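Local coordinates for protein N(G),N(G)-dimethylarginine dimethylaminohydrolase (Pseudomonas aeruginosa, PDB 1H70) that hydrolyses N(G),N(G)-dimethyl-L-arginine and N(G)-monomethyl-L-arginine to L-citrulline, releasing dimethylamine or methylamine, at residues 69-78 and 94-102; 166-177 and 203-213. The protein carries 1 engineered substitution. All blocks are in the same frame, centred on the assembly; numbering follows the deposited sequence.

Interaction 1: residues 69-78 and 94-102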
loop_
_atom_site.group_PDB
_atom_site.type_symbol
_atom_site.label_atom_id
_atom_site.label_comp_id
_atom_site.label_asym_id
_atom_site.label_seq_id
_atom_site.Cartn_x
_atom_site.Cartn_y
_atom_site.Cartn_z
ATOM N N VAL A 69 -8.662 3.425 -1.842
ATOM C CA VAL A 69 -8.973 4.373 -0.793
ATOM C C VAL A 69 -7.726 4.803 -0.049
ATOM O O VAL A 69 -6.753 4.058 0.039
ATOM C CB VAL A 69 -9.848 3.772 0.357
ATOM C CG1 VAL A 69 -10.520 4.909 1.147
ATOM C CG2 VAL A 69 -10.883 2.756 -0.102
ATOM N N LEU A 70 -7.773 6.018 0.483
ATOM C CA LEU A 70 -6.744 6.507 1.385
ATOM C C LEU A 70 -7.433 6.807 2.713
ATOM O O LEU A 70 -8.275 7.702 2.786
ATOM C CB LEU A 70 -6.077 7.782 0.873
ATOM C CG LEU A 70 -5.004 8.324 1.817
ATOM C CD1 LEU A 70 -3.762 7.424 1.773
ATOM C CD2 LEU A 70 -4.657 9.806 1.460
ATOM N N CYS A 71 -7.072 6.075 3.761
ATOM C CA CYS A 71 -7.653 6.315 5.079
ATOM C C CYS A 71 -6.673 7.110 5.934
ATOM O O CYS A 71 -5.548 6.672 6.121
ATOM C CB CYS A 71 -7.917 4.983 5.768
ATOM S SG CYS A 71 -9.082 4.005 4.814
ATOM N N THR A 72 -7.105 8.249 6.456
ATOM C CA THR A 72 -6.254 9.047 7.334
ATOM C C THR A 72 -6.894 9.147 8.715
ATOM O O THR A 72 -7.920 8.533 8.979
ATOM C CB THR A 72 -6.006 10.470 6.762
ATOM O OG1 THR A 72 -7.166 11.287 7.001
ATOM C CG2 THR A 72 -5.814 10.429 5.245
ATOM N N SER A 73 -6.296 9.916 9.624
ATOM C CA SER A 73 -6.887 10.072 10.955
ATOM C C SER A 73 -8.027 11.073 10.966
ATOM O O SER A 73 -8.737 11.196 11.972
ATOM C CB SER A 73 -5.822 10.595 11.930
ATOM O OG SER A 73 -5.268 11.780 11.379
ATOM N N ARG A 74 -8.202 11.796 9.869
ATOM C CA ARG A 74 -9.226 12.831 9.787
ATOM C C ARG A 74 -10.356 12.517 8.815
ATOM O O ARG A 74 -11.463 13.032 8.977
ATOM C CB ARG A 74 -8.603 14.158 9.342
ATOM C CG ARG A 74 -7.311 14.543 10.062
ATOM C CD ARG A 74 -7.483 15.517 11.201
ATOM N NE ARG A 74 -6.233 15.676 11.935
ATOM C CZ ARG A 74 -5.315 16.623 11.741
ATOM N NH1 ARG A 74 -5.462 17.549 10.807
ATOM N NH2 ARG A 74 -4.222 16.637 12.498
ATOM N N CYS A 75 -10.076 11.739 7.774
ATOM C CA CYS A 75 -11.064 11.402 6.760
ATOM C C CYS A 75 -10.581 10.265 5.879
ATOM O O CYS A 75 -9.432 9.842 5.979
ATOM C CB CYS A 75 -11.332 12.598 5.840
ATOM S SG CYS A 75 -9.883 13.065 4.853
ATOM N N ALA A 76 -11.475 9.784 5.016
ATOM C CA ALA A 76 -11.130 8.763 4.033
ATOM C C ALA A 76 -11.454 9.379 2.665
ATOM O O ALA A 76 -12.464 10.071 2.501
ATOM C CB ALA A 76 -11.898 7.475 4.207
ATOM N N ILE A 77 -10.579 9.120 1.707
ATOM C CA ILE A 77 -10.754 9.624 0.355
ATOM C C ILE A 77 -10.800 8.431 -0.579
ATOM O O ILE A 77 -9.803 7.714 -0.706
ATOM C CB ILE A 77 -9.552 10.513 -0.063
ATOM C CG1 ILE A 77 -9.275 11.623 0.953
ATOM C CG2 ILE A 77 -9.800 11.161 -1.419
ATOM C CD1 ILE A 77 -8.130 11.303 1.951
ATOM N N ILE A 78 -11.945 8.220 -1.218
ATOM C CA ILE A 78 -12.080 7.166 -2.199
ATOM C C ILE A 78 -11.332 7.663 -3.419
ATOM O O ILE A 78 -11.521 8.806 -3.834
ATOM C CB ILE A 78 -13.555 6.946 -2.552
ATOM C CG1 ILE A 78 -14.358 6.597 -1.309
ATOM C CG2 ILE A 78 -13.735 5.846 -3.600
ATOM C CD1 ILE A 78 -13.923 5.352 -0.604
ATOM N N GLU A 94 -16.783 1.072 -0.747
ATOM C CA GLU A 94 -17.407 2.273 -0.206
ATOM C C GLU A 94 -18.226 2.064 1.074
ATOM O O GLU A 94 -18.148 2.881 1.979
ATOM C CB GLU A 94 -18.250 3.017 -1.250
ATOM C CG GLU A 94 -18.573 4.419 -0.744
ATOM C CD GLU A 94 -18.676 5.505 -1.792
ATOM O OE1 GLU A 94 -17.980 5.440 -2.838
ATOM O OE2 GLU A 94 -19.464 6.457 -1.543
ATOM N N GLU A 95 -18.996 0.985 1.156
ATOM C CA GLU A 95 -19.827 0.757 2.342
ATOM C C GLU A 95 -18.984 0.584 3.612
ATOM O O GLU A 95 -19.293 1.128 4.681
ATOM C CB GLU A 95 -20.752 -0.440 2.083
ATOM N N THR A 96 -17.886 -0.154 3.500
ATOM C CA THR A 96 -16.988 -0.324 4.641
ATOM C C THR A 96 -16.394 0.996 5.084
ATOM O O THR A 96 -16.334 1.290 6.270
ATOM C CB THR A 96 -15.849 -1.281 4.226
ATOM O OG1 THR A 96 -16.406 -2.543 3.862
ATOM C CG2 THR A 96 -14.874 -1.520 5.355
ATOM N N VAL A 97 -15.908 1.783 4.122
ATOM C CA VAL A 97 -15.266 3.063 4.468
ATOM C C VAL A 97 -16.285 3.977 5.152
ATOM O O VAL A 97 -16.000 4.642 6.153
ATOM C CB VAL A 97 -14.667 3.734 3.195
ATOM C CG1 VAL A 97 -14.209 5.157 3.470
ATOM C CG2 VAL A 97 -13.498 2.883 2.685
ATOM N N GLN A 98 -17.488 3.996 4.588
ATOM C CA GLN A 98 -18.563 4.833 5.118
ATOM C C GLN A 98 -18.873 4.459 6.581
ATOM O O GLN A 98 -19.121 5.314 7.424
ATOM C CB GLN A 98 -19.802 4.672 4.214
ATOM C CG GLN A 98 -20.789 5.808 4.335
ATOM C CD GLN A 98 -20.271 7.113 3.753
ATOM O OE1 GLN A 98 -20.147 8.082 4.493
ATOM N NE2 GLN A 98 -19.962 7.139 2.453
ATOM N N ARG A 99 -18.803 3.174 6.912
ATOM C CA ARG A 99 -19.052 2.734 8.283
ATOM C C ARG A 99 -17.966 3.195 9.259
ATOM O O ARG A 99 -18.242 3.476 10.408
ATOM C CB ARG A 99 -19.189 1.203 8.342
ATOM C CG ARG A 99 -19.751 0.719 9.654
ATOM C CD ARG A 99 -20.058 -0.761 9.648
ATOM N NE ARG A 99 -20.290 -1.298 8.310
ATOM C CZ ARG A 99 -19.426 -2.124 7.719
ATOM N NH1 ARG A 99 -18.310 -2.490 8.335
ATOM N NH2 ARG A 99 -19.714 -2.586 6.530
ATOM N N PHE A 100 -16.720 3.284 8.789
ATOM C CA PHE A 100 -15.632 3.750 9.656
ATOM C C PHE A 100 -15.469 5.270 9.739
ATOM O O PHE A 100 -14.849 5.805 10.694
ATOM C CB PHE A 100 -14.296 3.169 9.176
ATOM C CG PHE A 100 -14.076 1.760 9.624
ATOM C CD1 PHE A 100 -14.204 0.701 8.734
ATOM C CD2 PHE A 100 -13.760 1.500 10.942
ATOM C CE1 PHE A 100 -13.999 -0.607 9.178
ATOM C CE2 PHE A 100 -13.553 0.207 11.391
ATOM C CZ PHE A 100 -13.667 -0.853 10.495
ATOM N N TYR A 101 -15.961 5.962 8.724
ATOM C CA TYR A 101 -15.785 7.406 8.579
ATOM C C TYR A 101 -17.110 8.126 8.297
ATOM O O TYR A 101 -17.319 8.736 7.241
ATOM C CB TYR A 101 -14.834 7.618 7.383
ATOM C CG TYR A 101 -13.375 7.282 7.656
ATOM C CD1 TYR A 101 -12.809 6.060 7.266
ATOM C CD2 TYR A 101 -12.561 8.195 8.297
ATOM C CE1 TYR A 101 -11.474 5.785 7.517
ATOM C CE2 TYR A 101 -11.215 7.924 8.559
ATOM C CZ TYR A 101 -10.681 6.724 8.158
ATOM O OH TYR A 101 -9.360 6.463 8.404
ATOM N N PRO A 102 -18.041 8.055 9.227
ATOM C CA PRO A 102 -19.350 8.677 8.995
ATOM C C PRO A 102 -19.238 10.200 8.844
ATOM O O PRO A 102 -18.658 10.902 9.656
ATOM C CB PRO A 102 -20.190 8.230 10.201
ATOM C CG PRO A 102 -19.203 7.816 11.238
ATOM C CD PRO A 102 -17.954 7.383 10.534
#

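Interaction 2: residues 166-177 and 203-213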
loop_
_atom_site.group_PDB
_atom_site.type_symbol
_atom_site.label_atom_id
_atom_site.label_comp_id
_atom_site.label_asym_id
_atom_site.label_seq_id
_atom_site.Cartn_x
_atom_site.Cartn_y
_atom_site.Cartn_z
ATOM N N THR A 166 6.107 0.855 -4.248
ATOM C CA THR A 166 6.771 -0.322 -4.776
ATOM C C THR A 166 8.217 -0.283 -4.298
ATOM O O THR A 166 8.842 -1.325 -4.057
ATOM C CB THR A 166 6.784 -0.273 -6.301
ATOM O OG1 THR A 166 5.457 -0.514 -6.810
ATOM C CG2 THR A 166 7.677 -1.365 -6.904
ATOM N N GLY A 167 8.755 0.928 -4.213
ATOM C CA GLY A 167 10.145 1.108 -3.818
ATOM C C GLY A 167 10.387 1.958 -2.593
ATOM O O GLY A 167 11.499 2.451 -2.386
ATOM N N LEU A 168 9.377 2.108 -1.736
ATOM C CA LEU A 168 9.533 2.944 -0.543
ATOM C C LEU A 168 8.577 2.494 0.552
ATOM O O LEU A 168 7.484 2.001 0.265
ATOM C CB LEU A 168 9.159 4.390 -0.838
ATOM C CG LEU A 168 10.122 5.364 -1.485
ATOM C CD1 LEU A 168 9.337 6.560 -2.019
ATOM C CD2 LEU A 168 11.165 5.783 -0.453
ATOM N N ALA A 169 8.994 2.688 1.783
ATOM C CA ALA A 169 8.182 2.339 2.943
ATOM C C ALA A 169 8.628 3.115 4.158
ATOM O O ALA A 169 9.795 3.039 4.539
ATOM C CB ALA A 169 8.260 0.836 3.268
ATOM N N TYR A 170 7.698 3.816 4.789
ATOM C CA TYR A 170 8.011 4.556 6.011
ATOM C C TYR A 170 7.681 3.730 7.225
ATOM O O TYR A 170 6.575 3.258 7.363
ATOM C CB TYR A 170 7.264 5.899 6.046
ATOM C CG TYR A 170 7.632 6.755 7.251
ATOM C CD1 TYR A 170 8.946 7.134 7.473
ATOM C CD2 TYR A 170 6.670 7.158 8.176
ATOM C CE1 TYR A 170 9.297 7.919 8.553
ATOM C CE2 TYR A 170 7.011 7.934 9.277
ATOM C CZ TYR A 170 8.328 8.310 9.455
ATOM O OH TYR A 170 8.684 9.087 10.550
ATOM N N LEU A 171 8.685 3.496 8.105
ATOM C CA LEU A 171 8.489 2.667 9.276
ATOM C C LEU A 171 8.423 3.447 10.607
ATOM O O LEU A 171 8.711 2.887 11.679
ATOM C CB LEU A 171 9.626 1.650 9.345
ATOM C CG LEU A 171 9.940 0.853 8.071
ATOM C CD1 LEU A 171 11.081 -0.115 8.343
ATOM C CD2 LEU A 171 8.700 0.095 7.580
ATOM N N GLU A 172 7.979 4.691 10.543
ATOM C CA GLU A 172 7.863 5.567 11.712
ATOM C C GLU A 172 9.265 5.860 12.264
ATOM O O GLU A 172 10.253 5.251 11.854
ATOM C CB GLU A 172 6.954 4.953 12.787
ATOM C CG GLU A 172 5.491 4.800 12.370
ATOM C CD GLU A 172 4.897 6.044 11.722
ATOM O OE1 GLU A 172 4.976 7.145 12.322
ATOM O OE2 GLU A 172 4.308 5.916 10.633
ATOM N N HIS A 173 9.364 6.823 13.170
ATOM C CA HIS A 173 10.647 7.189 13.786
ATOM C C HIS A 173 11.737 7.652 12.801
ATOM O O HIS A 173 12.921 7.520 13.082
ATOM C CB HIS A 173 11.181 6.043 14.657
ATOM C CG HIS A 173 10.135 5.437 15.540
ATOM N ND1 HIS A 173 9.521 6.134 16.563
ATOM C CD2 HIS A 173 9.569 4.205 15.526
ATOM C CE1 HIS A 173 8.630 5.354 17.150
ATOM N NE2 HIS A 173 8.646 4.172 16.543
ATOM N N ASN A 174 11.355 8.188 11.655
ATOM C CA ASN A 174 12.262 8.707 10.647
ATOM C C ASN A 174 12.998 7.627 9.849
ATOM O O ASN A 174 13.906 7.934 9.113
ATOM C CB ASN A 174 13.278 9.707 11.265
ATOM C CG ASN A 174 13.734 10.754 10.266
ATOM O OD1 ASN A 174 12.933 11.259 9.486
ATOM N ND2 ASN A 174 15.017 11.101 10.279
ATOM N N ASN A 175 12.591 6.364 9.974
ATOM C CA ASN A 175 13.275 5.275 9.282
ATOM C C ASN A 175 12.552 5.017 7.984
ATOM O O ASN A 175 11.370 4.676 8.035
ATOM C CB ASN A 175 13.288 4.012 10.149
ATOM C CG ASN A 175 14.101 4.219 11.413
ATOM O OD1 ASN A 175 15.143 4.857 11.333
ATOM N ND2 ASN A 175 13.635 3.745 12.568
ATOM N N LEU A 176 13.242 5.222 6.867
ATOM C CA LEU A 176 12.651 5.065 5.536
ATOM C C LEU A 176 13.321 3.986 4.689
ATOM O O LEU A 176 14.511 4.076 4.427
ATOM C CB LEU A 176 12.752 6.403 4.794
ATOM C CG LEU A 176 12.146 6.449 3.369
ATOM C CD1 LEU A 176 10.605 6.282 3.421
ATOM C CD2 LEU A 176 12.479 7.785 2.656
ATOM N N LEU A 177 12.574 2.983 4.232
ATOM C CA LEU A 177 13.151 1.997 3.309
ATOM C C LEU A 177 13.118 2.611 1.902
ATOM O O LEU A 177 12.102 3.184 1.497
ATOM C CB LEU A 177 12.334 0.683 3.255
ATOM C CG LEU A 177 12.158 -0.104 4.562
ATOM C CD1 LEU A 177 11.407 -1.399 4.294
ATOM C CD2 LEU A 177 13.531 -0.409 5.201
ATOM N N ALA A 203 11.657 -6.251 -1.344
ATOM C CA ALA A 203 11.497 -5.968 0.086
ATOM C C ALA A 203 11.495 -4.504 0.504
ATOM O O ALA A 203 11.479 -4.207 1.684
ATOM C CB ALA A 203 12.496 -6.776 0.926
ATOM N N ALA A 204 11.497 -3.571 -0.441
ATOM C CA ALA A 204 11.369 -2.156 -0.079
ATOM C C ALA A 204 9.918 -1.909 0.314
ATOM O O ALA A 204 9.592 -0.885 0.927
ATOM C CB ALA A 204 11.727 -1.240 -1.224
ATOM N N ASN A 205 9.038 -2.833 -0.098
ATOM C CA ASN A 205 7.622 -2.688 0.271
ATOM C C ASN A 205 7.395 -3.508 1.548
ATOM O O ASN A 205 7.449 -4.746 1.504
ATOM C CB ASN A 205 6.746 -3.159 -0.890
ATOM C CG ASN A 205 5.259 -2.909 -0.677
ATOM O OD1 ASN A 205 4.603 -2.241 -1.487
ATOM N ND2 ASN A 205 4.709 -3.469 0.358
ATOM N N CYS A 206 7.253 -2.821 2.692
ATOM C CA CYS A 206 7.016 -3.420 4.003
ATOM C C CYS A 206 6.005 -2.540 4.730
ATOM O O CYS A 206 5.779 -1.416 4.319
ATOM C CB CYS A 206 8.280 -3.478 4.875
ATOM S SG CYS A 206 9.588 -4.542 4.236
ATOM N N ILE A 207 5.380 -3.068 5.788
ATOM C CA ILE A 207 4.460 -2.234 6.575
ATOM C C ILE A 207 4.728 -2.198 8.066
ATOM O O ILE A 207 4.878 -3.214 8.725
ATOM C CB ILE A 207 2.974 -2.638 6.384
ATOM C CG1 ILE A 207 2.772 -4.132 6.640
ATOM C CG2 ILE A 207 2.484 -2.216 5.001
ATOM C CD1 ILE A 207 1.289 -4.575 6.497
ATOM N N TRP A 208 4.772 -0.980 8.601
ATOM C CA TRP A 208 4.876 -0.780 10.026
ATOM C C TRP A 208 3.436 -0.859 10.526
ATOM O O TRP A 208 2.538 -0.248 9.929
ATOM C CB TRP A 208 5.435 0.608 10.345
ATOM C CG TRP A 208 5.444 0.964 11.808
ATOM C CD1 TRP A 208 6.490 0.751 12.674
ATOM C CD2 TRP A 208 4.401 1.560 12.560
ATOM N NE1 TRP A 208 6.144 1.189 13.931
ATOM C CE2 TRP A 208 4.870 1.715 13.885
ATOM C CE3 TRP A 208 3.109 2.008 12.252
ATOM C CZ2 TRP A 208 4.084 2.263 14.903
ATOM C CZ3 TRP A 208 2.329 2.577 13.261
ATOM C CH2 TRP A 208 2.820 2.712 14.569
ATOM N N VAL A 209 3.209 -1.620 11.592
ATOM C CA VAL A 209 1.898 -1.675 12.245
ATOM C C VAL A 209 2.164 -1.787 13.754
ATOM O O VAL A 209 2.516 -2.858 14.266
ATOM C CB VAL A 209 1.036 -2.925 11.842
ATOM C CG1 VAL A 209 -0.365 -2.806 12.462
ATOM C CG2 VAL A 209 0.896 -3.108 10.321
ATOM N N ASN A 210 2.041 -0.691 14.481
ATOM C CA ASN A 210 2.176 -0.740 15.930
ATOM C C ASN A 210 3.478 -1.361 16.476
ATOM O O ASN A 210 3.489 -2.167 17.422
ATOM C CB ASN A 210 0.936 -1.441 16.508
ATOM C CG ASN A 210 -0.345 -0.635 16.257
ATOM O OD1 ASN A 210 -0.284 0.525 15.839
ATOM N ND2 ASN A 210 -1.512 -1.239 16.521
ATOM N N GLU A 211 4.575 -0.959 15.878
ATOM C CA GLU A 211 5.930 -1.394 16.254
ATOM C C GLU A 211 6.331 -2.774 15.740
ATOM O O GLU A 211 7.450 -3.223 15.978
ATOM C CB GLU A 211 6.253 -1.188 17.734
ATOM C CG GLU A 211 6.115 0.238 18.277
ATOM C CD GLU A 211 6.743 1.392 17.486
ATOM O OE1 GLU A 211 7.591 1.211 16.586
ATOM O OE2 GLU A 211 6.329 2.545 17.802
ATOM N N ARG A 212 5.423 -3.448 15.032
ATOM C CA ARG A 212 5.720 -4.685 14.324
ATOM C C ARG A 212 6.006 -4.236 12.894
ATOM O O ARG A 212 5.486 -3.181 12.474
ATOM C CB ARG A 212 4.525 -5.646 14.246
ATOM C CG ARG A 212 3.426 -5.443 15.312
ATOM C CD ARG A 212 3.718 -6.130 16.560
ATOM N NE ARG A 212 2.741 -6.405 17.613
ATOM C CZ ARG A 212 2.106 -5.715 18.562
ATOM N NH1 ARG A 212 1.364 -6.441 19.396
ATOM N NH2 ARG A 212 2.099 -4.375 18.693
ATOM N N VAL A 213 6.815 -4.969 12.153
ATOM C CA VAL A 213 7.014 -4.622 10.746
ATOM C C VAL A 213 6.787 -5.921 9.990
ATOM O O VAL A 213 7.478 -6.929 10.224
ATOM C CB VAL A 213 8.361 -3.985 10.387
ATOM C CG1 VAL A 213 8.524 -3.989 8.864
ATOM C CG2 VAL A 213 8.454 -2.541 10.856
HETATM O O HOH W 1 4.725 1.164 6.681
#

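Interaction 1: residues 69-78 and 94-102
Tyr101, the first residue to leave helical geometry at the end of helix 89-100, reaches across to the hairpin of strands 69-71 and 76-78 and can be followed outward from its backbone. CB points toward the hairpin, and with CG anti to the carbonyl carbon (chi1 -74°) the ring is laid against the second strand. CG and CD1 come under the methyl of Ala76, whose CB stands over one ring face as a CH-pi contact, displaced toward the rim, 3.5 Å from Tyr101 CD1. Farther out on the same side of the ring, Cys75 C comes obliquely to 3.6 Å from Tyr101 CE2, while CE1 is approached, also obliquely, by Cys71 SG at 4.0 Å. At the tip, Tyr101 OH donates to Thr72 O over 2.6 Å, in the carbonyl plane. The accepting residue is itself held in the turn: Thr72 OG1 accepts from Arg74 N, making an ST turn, and donates to Cys75 O, which also takes Thr72 N.

One helical turn back, Val97 continues the apolar face. Its CG1 presses tightly on Ala76 CB at 3.4 Å, and its CG2 meets Val69 CG2 at 3.8 Å, the two valines lying alongside, pointing opposite ways. Ile78 CD1 touches both Val97 methyls. Beyond it, Glu94 turns its carboxylate to a salt bridge with Arg107.

This is the helix-on-strand packing of the beta-alpha-beta unit 76-78, 89-100, 105-107 in the alpha/beta-propeller fold of the DDAH family. A single phenol hydrogen bond in an otherwise apolar interface satisfies the buried hydroxyl and fixes the helix end against the hairpin turn.

Interaction 2: residues 166-177 and 203-213
Glu172 and Trp208 meet through carbon: Glu172 CG sits over the centre of the indole six-membered ring, 3.5 Å from its centroid and 15° off the normal, a CH-pi contact in which the two side chains cross at about a right angle. Glu172 CG, anti to its carbonyl carbon, is followed by a bend at chi2 that lifts the carboxylate off the ring face. Close by, Leu171 O lies 3.2 Å from Trp208 CD1.

The neighbouring His173 gives the polar part of the contact. Its NE2 faces the carboxylate of Glu211 and is 3.1 Å from both OE1 and OE2, a bifurcated bond with each oxygen met on its syn side. Ring and carboxylate planes lie only 23° apart. Glu211 OE1 takes a second hydrogen bond, nearly straight at 169°, from Trp208 NE1, which arrives from above the carboxylate plane. The indole's other face lies against the backbone N atoms of Asn210 and Glu211 in the type I' turn of the second hairpin. Phe1 and Phe3 also meet this indole.

Further along, water 1 bridges the backbones, donating to Tyr170 O and accepting from Trp208 N. Leu177 CD1 packs on Cys206 SG at 3.6 Å, and Ala204 CB rests on the backbone of Gly167.

Here two beta hairpins face each other near the active site: the side chain of Thr166 is about 4 Å, between nearest atoms, from that of His163, the inferred proton donor. The His173 bond joins the two turns, while Trp208 NE1, from Glu211's own hairpin, holds the accepting carboxylate in place; its negative charge would probably favour a protonated imidazole.

From the N terminus, the chain first forms hairpin 69-78 and then helix 89-100; interaction 1 closes this short loop, leaving 15 residues between its segments, before the chain returns as strand 105-107 beside strand 76-78. Interaction 2 opens only later, where hairpin 166-177 is followed by strand 192-195 and the loop closes on segment 203-213, ending in a second hairpin. The two loops are in series, neither nested nor crossed. Their centres are 22 Å apart and their nearest atoms about 11 Å apart. Interaction 1 joins a helix to its own sheet, whereas interaction 2 brings together hairpins of two different three-stranded sheets.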